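Long-range contact in enoyl-CoA hydratase (Bacillus halodurans, PDB 3LKE), which probably acts on acyl-CoA thioesters, as an enoyl-CoA hydratase of the crotonase family: residues A[74-87]-A[235-248]. Numbering follows the deposited sequence.
Sequences CASDQSDVRLREVL and TEELVALFKQTEIK
The C-terminal helical region of a crotonase fold packs here on the pair of helices 68-76 and 81-98, with V239 and F242 reaching L83, R84 and A75. The segments 81-87 and 235-241 run nearly antiparallel, at 151°, their axes 10.5 Å apart. On the more exposed side R84 crosses E236 at about a right angle and grips it end-on in a salt bridge of two hydrogen bonds, R84 NH1 to E236 OE2 (2.9 Å) and R84 NH2 to E236 OE1 (3.0 Å). Both bonds are nearly straight and stay in the guanidinium plane, but the carboxylate is turned 32° from it. CG2 of V239 sits over one guanidinium face, 4.0 Å above the plane. With an alanine in place of R84, E236 would probably be left without its charged mate and V239 without the flat group packed on it. Further in, CD2 of L83 meets CB of F242 at 3.7 Å, while the side chains of L83 and V239 slide past each other in opposite directions and L87 packs on T235 and L238. L83 stands with CG anti to its backbone N (chi1 -172°), which turns its branched end toward F242. The phenyl ring turns its edge to A75, whose N lies 3.6 Å from CD2 of F242; CG2 of I247 covers one face. Beyond it, CB of A75 rests on K248, and helix 245-253 adds L251 against both A75 and F242. Such an antiparallel helix pair, with an apolar seam and a salt bridge on its exposed side, ties the C-terminal helices to the body of this crotonase-like fold.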
loop_
_atom_site.group_PDB
_atom_site.type_symbol
_atom_site.label_atom_id
_atom_site.label_comp_id
_atom_site.label_asym_id
_atom_site.label_seq_id
_atom_site.Cartn_x
_atom_site.Cartn_y
_atom_site.Cartn_z
ATOM N N CYS A 74 27.661 19.382 12.059
ATOM C CA CYS A 74 26.560 20.120 11.445
ATOM C C CYS A 74 25.672 20.833 12.461
ATOM O O CYS A 74 25.154 21.912 12.183
ATOM C CB CYS A 74 25.708 19.197 10.574
ATOM S SG CYS A 74 26.517 18.667 9.058
ATOM N N ALA A 75 25.477 20.232 13.631
ATOM C CA ALA A 75 24.678 20.876 14.666
ATOM C C ALA A 75 25.430 22.064 15.253
ATOM O O ALA A 75 24.821 23.011 15.744
ATOM C CB ALA A 75 24.318 19.890 15.765
ATOM N N SER A 76 26.758 22.003 15.192
ATOM C CA SER A 76 27.617 23.040 15.768
ATOM C C SER A 76 27.912 24.164 14.780
ATOM O O SER A 76 28.411 25.218 15.168
ATOM C CB SER A 76 28.942 22.428 16.245
ATOM O OG SER A 76 28.723 21.332 17.117
ATOM N N ASP A 77 27.619 23.931 13.505
ATOM C CA ASP A 77 27.909 24.913 12.463
ATOM C C ASP A 77 27.172 26.223 12.719
ATOM O O ASP A 77 26.095 26.234 13.321
ATOM C CB ASP A 77 27.521 24.374 11.082
ATOM C CG ASP A 77 28.631 23.575 10.423
ATOM O OD1 ASP A 77 28.324 22.795 9.497
ATOM O OD2 ASP A 77 29.806 23.729 10.824
ATOM N N GLN A 78 27.755 27.323 12.250
ATOM C CA GLN A 78 27.121 28.632 12.349
ATOM C C GLN A 78 25.984 28.768 11.335
ATOM O O GLN A 78 24.909 29.280 11.660
ATOM C CB GLN A 78 28.150 29.744 12.133
ATOM C CG GLN A 78 29.238 29.826 13.202
ATOM C CD GLN A 78 28.696 30.261 14.554
ATOM O OE1 GLN A 78 28.331 29.429 15.389
ATOM N NE2 GLN A 78 28.641 31.571 14.775
ATOM N N SER A 79 26.230 28.320 10.105
ATOM C CA SER A 79 25.210 28.356 9.056
ATOM C C SER A 79 24.765 26.943 8.672
ATOM O O SER A 79 25.332 25.958 9.144
ATOM C CB SER A 79 25.735 29.071 7.811
ATOM O OG SER A 79 26.671 28.257 7.121
ATOM N N ASP A 80 23.768 26.859 7.795
ATOM C CA ASP A 80 23.214 25.573 7.375
ATOM C C ASP A 80 23.791 25.112 6.040
ATOM O O ASP A 80 23.294 24.161 5.436
ATOM C CB ASP A 80 21.693 25.676 7.263
ATOM C CG ASP A 80 21.054 26.199 8.532
ATOM O OD1 ASP A 80 21.194 25.548 9.595
ATOM O OD2 ASP A 80 20.407 27.263 8.463
ATOM N N VAL A 81 24.844 25.786 5.585
ATOM C CA VAL A 81 25.403 25.519 4.263
ATOM C C VAL A 81 25.986 24.108 4.129
ATOM O O VAL A 81 25.803 23.445 3.105
ATOM C CB VAL A 81 26.478 26.565 3.889
ATOM C CG1 VAL A 81 27.232 26.142 2.640
ATOM C CG2 VAL A 81 25.834 27.934 3.701
ATOM N N ARG A 82 26.695 23.660 5.160
ATOM C CA ARG A 82 27.314 22.339 5.142
ATOM C C ARG A 82 26.238 21.257 5.138
ATOM O O ARG A 82 26.311 20.310 4.364
ATOM C CB ARG A 82 28.222 22.151 6.357
ATOM C CG ARG A 82 29.254 23.252 6.535
ATOM C CD ARG A 82 30.476 23.040 5.648
ATOM N NE ARG A 82 31.272 21.892 6.080
ATOM C CZ ARG A 82 31.876 21.798 7.262
ATOM N NH1 ARG A 82 31.770 22.781 8.149
ATOM N NH2 ARG A 82 32.582 20.717 7.564
ATOM N N LEU A 83 25.244 21.406 6.009
ATOM C CA LEU A 83 24.140 20.450 6.072
ATOM C C LEU A 83 23.429 20.341 4.724
ATOM O O LEU A 83 23.229 19.238 4.207
ATOM C CB LEU A 83 23.151 20.824 7.185
ATOM C CG LEU A 83 22.036 19.813 7.501
ATOM C CD1 LEU A 83 22.589 18.387 7.559
ATOM C CD2 LEU A 83 21.336 20.172 8.802
ATOM N N ARG A 84 23.046 21.477 4.150
ATOM C CA ARG A 84 22.314 21.463 2.885
ATOM C C ARG A 84 23.142 20.851 1.760
ATOM O O ARG A 84 22.610 20.147 0.898
ATOM C CB ARG A 84 21.810 22.866 2.513
ATOM C CG ARG A 84 20.706 23.372 3.437
ATOM C CD ARG A 84 20.222 24.767 3.055
ATOM N NE ARG A 84 19.157 25.227 3.947
ATOM C CZ ARG A 84 17.866 24.956 3.775
ATOM N NH1 ARG A 84 17.469 24.217 2.744
ATOM N NH2 ARG A 84 16.970 25.418 4.637
ATOM N N GLU A 85 24.447 21.107 1.784
ATOM C CA GLU A 85 25.352 20.558 0.780
ATOM C C GLU A 85 25.344 19.027 0.786
ATOM O O GLU A 85 25.208 18.403 -0.270
ATOM C CB GLU A 85 26.777 21.088 0.997
ATOM C CG GLU A 85 27.834 20.409 0.145
ATOM C CD GLU A 85 29.222 21.004 0.364
ATOM O OE1 GLU A 85 29.308 22.196 0.745
ATOM O OE2 GLU A 85 30.218 20.278 0.154
ATOM N N VAL A 86 25.480 18.425 1.965
ATOM C CA VAL A 86 25.569 16.969 2.047
ATOM C C VAL A 86 24.207 16.317 1.782
ATOM O O VAL A 86 24.126 15.287 1.115
ATOM C CB VAL A 86 26.161 16.484 3.394
ATOM C CG1 VAL A 86 25.292 16.892 4.549
ATOM C CG2 VAL A 86 26.352 14.968 3.381
ATOM N N LEU A 87 23.147 16.938 2.283
ATOM C CA LEU A 87 21.798 16.460 2.013
ATOM C C LEU A 87 21.543 16.483 0.518
ATOM O O LEU A 87 20.934 15.569 -0.031
ATOM C CB LEU A 87 20.762 17.308 2.753
ATOM C CG LEU A 87 20.719 17.002 4.248
ATOM C CD1 LEU A 87 19.813 17.977 5.002
ATOM C CD2 LEU A 87 20.279 15.544 4.480
ATOM N N THR A 235 14.646 17.652 3.817
ATOM C CA THR A 235 15.759 18.595 3.935
ATOM C C THR A 235 15.358 19.763 4.835
ATOM O O THR A 235 16.046 20.071 5.808
ATOM C CB THR A 235 16.194 19.100 2.555
ATOM O OG1 THR A 235 16.632 17.986 1.764
ATOM C CG2 THR A 235 17.337 20.123 2.676
ATOM N N GLU A 236 14.216 20.378 4.537
ATOM C CA GLU A 236 13.788 21.547 5.299
ATOM C C GLU A 236 13.519 21.205 6.757
ATOM O O GLU A 236 13.864 21.984 7.645
ATOM C CB GLU A 236 12.569 22.216 4.656
ATOM C CG GLU A 236 12.837 22.723 3.253
ATOM C CD GLU A 236 13.975 23.742 3.198
ATOM O OE1 GLU A 236 14.137 24.517 4.166
ATOM O OE2 GLU A 236 14.698 23.767 2.186
ATOM N N GLU A 237 12.906 20.044 7.012
ATOM C CA GLU A 237 12.590 19.660 8.387
ATOM C C GLU A 237 13.852 19.371 9.185
ATOM O O GLU A 237 13.947 19.720 10.356
ATOM C CB GLU A 237 11.661 18.437 8.445
ATOM C CG GLU A 237 10.284 18.635 7.811
ATOM C CD GLU A 237 9.426 19.686 8.516
ATOM O OE1 GLU A 237 9.627 19.946 9.725
ATOM O OE2 GLU A 237 8.526 20.238 7.848
ATOM N N LEU A 238 14.819 18.709 8.560
ATOM C CA LEU A 238 16.042 18.353 9.272
ATOM C C LEU A 238 16.873 19.602 9.562
ATOM O O LEU A 238 17.456 19.729 10.632
ATOM C CB LEU A 238 16.871 17.347 8.467
ATOM C CG LEU A 238 17.980 16.669 9.275
ATOM C CD1 LEU A 238 17.389 15.877 10.432
ATOM C CD2 LEU A 238 18.844 15.771 8.395
ATOM N N VAL A 239 16.910 20.522 8.608
ATOM C CA VAL A 239 17.698 21.745 8.770
ATOM C C VAL A 239 17.131 22.573 9.910
ATOM O O VAL A 239 17.873 23.166 10.701
ATOM C CB VAL A 239 17.716 22.587 7.482
ATOM C CG1 VAL A 239 18.206 24.020 7.780
ATOM C CG2 VAL A 239 18.590 21.927 6.426
ATOM N N ALA A 240 15.804 22.604 9.989
ATOM C CA ALA A 240 15.117 23.343 11.039
ATOM C C ALA A 240 15.410 22.726 12.404
ATOM O O ALA A 240 15.569 23.430 13.388
ATOM C CB ALA A 240 13.609 23.381 10.766
ATOM N N LEU A 241 15.485 21.400 12.470
ATOM C CA LEU A 241 15.749 20.749 13.746
ATOM C C LEU A 241 17.212 20.933 14.189
ATOM O O LEU A 241 17.505 21.007 15.384
ATOM C CB LEU A 241 15.393 19.261 13.673
ATOM C CG LEU A 241 13.908 18.923 13.762
ATOM C CD1 LEU A 241 13.652 17.496 13.261
ATOM C CD2 LEU A 241 13.402 19.096 15.197
ATOM N N PHE A 242 18.123 21.000 13.227
ATOM C CA PHE A 242 19.548 21.133 13.553
ATOM C C PHE A 242 19.898 22.538 14.061
ATOM O O PHE A 242 21.027 22.790 14.484
ATOM C CB PHE A 242 20.420 20.746 12.362
ATOM C CG PHE A 242 20.872 19.320 12.396
ATOM C CD1 PHE A 242 19.963 18.291 12.212
ATOM C CD2 PHE A 242 22.206 19.002 12.617
ATOM C CE1 PHE A 242 20.366 16.978 12.249
ATOM C CE2 PHE A 242 22.621 17.681 12.659
ATOM C CZ PHE A 242 21.702 16.667 12.474
ATOM N N LYS A 243 18.914 23.435 14.035
ATOM C CA LYS A 243 19.083 24.787 14.569
ATOM C C LYS A 243 18.651 24.845 16.029
ATOM O O LYS A 243 18.844 25.856 16.705
ATOM C CB LYS A 243 18.250 25.790 13.767
ATOM C CG LYS A 243 18.678 25.952 12.323
ATOM C CD LYS A 243 17.891 27.072 11.658
ATOM C CE LYS A 243 18.260 27.211 10.188
ATOM N NZ LYS A 243 17.443 28.252 9.495
ATOM N N GLN A 244 18.049 23.760 16.508
ATOM C CA GLN A 244 17.534 23.707 17.873
ATOM C C GLN A 244 18.584 23.092 18.796
ATOM O O GLN A 244 19.202 22.086 18.457
ATOM C CB GLN A 244 16.205 22.932 17.912
ATOM C CG GLN A 244 15.119 23.590 17.058
ATOM C CD GLN A 244 13.838 22.767 16.908
ATOM O OE1 GLN A 244 13.330 22.172 17.867
ATOM N NE2 GLN A 244 13.297 22.751 15.697
ATOM N N THR A 245 18.796 23.703 19.955
ATOM C CA THR A 245 19.870 23.275 20.850
ATOM C C THR A 245 19.740 21.832 21.343
ATOM O O THR A 245 20.741 21.206 21.695
ATOM C CB THR A 245 20.004 24.214 22.072
ATOM O OG1 THR A 245 18.827 24.126 22.881
ATOM C CG2 THR A 245 20.203 25.645 21.617
ATOM N N GLU A 246 18.520 21.305 21.362
ATOM C CA GLU A 246 18.294 19.937 21.828
ATOM C C GLU A 246 19.053 18.908 20.981
ATOM O O GLU A 246 19.529 17.895 21.498
ATOM C CB GLU A 246 16.798 19.604 21.827
ATOM C CG GLU A 246 16.474 18.182 22.270
ATOM C CD GLU A 246 16.728 17.949 23.750
ATOM O OE1 GLU A 246 16.845 18.937 24.501
ATOM O OE2 GLU A 246 16.802 16.775 24.164
ATOM N N ILE A 247 19.145 19.172 19.682
ATOM C CA ILE A 247 19.779 18.244 18.750
ATOM C C ILE A 247 21.288 18.217 19.000
ATOM O O ILE A 247 21.899 17.147 19.078
ATOM C CB ILE A 247 19.469 18.616 17.279
ATOM C CG1 ILE A 247 18.076 18.112 16.855
ATOM C CG2 ILE A 247 20.499 18.012 16.344
ATOM C CD1 ILE A 247 16.912 18.601 17.698
ATOM N N LYS A 248 21.888 19.395 19.146
ATOM C CA LYS A 248 23.312 19.465 19.490
ATOM C C LYS A 248 23.553 18.720 20.800
ATOM O O LYS A 248 24.464 17.898 20.901
ATOM C CB LYS A 248 23.760 20.925 19.618
ATOM C CG LYS A 248 25.225 21.124 19.981
ATOM C CD LYS A 248 25.542 22.615 20.067
ATOM C CE LYS A 248 26.996 22.876 20.424
ATOM N NZ LYS A 248 27.924 22.422 19.351
#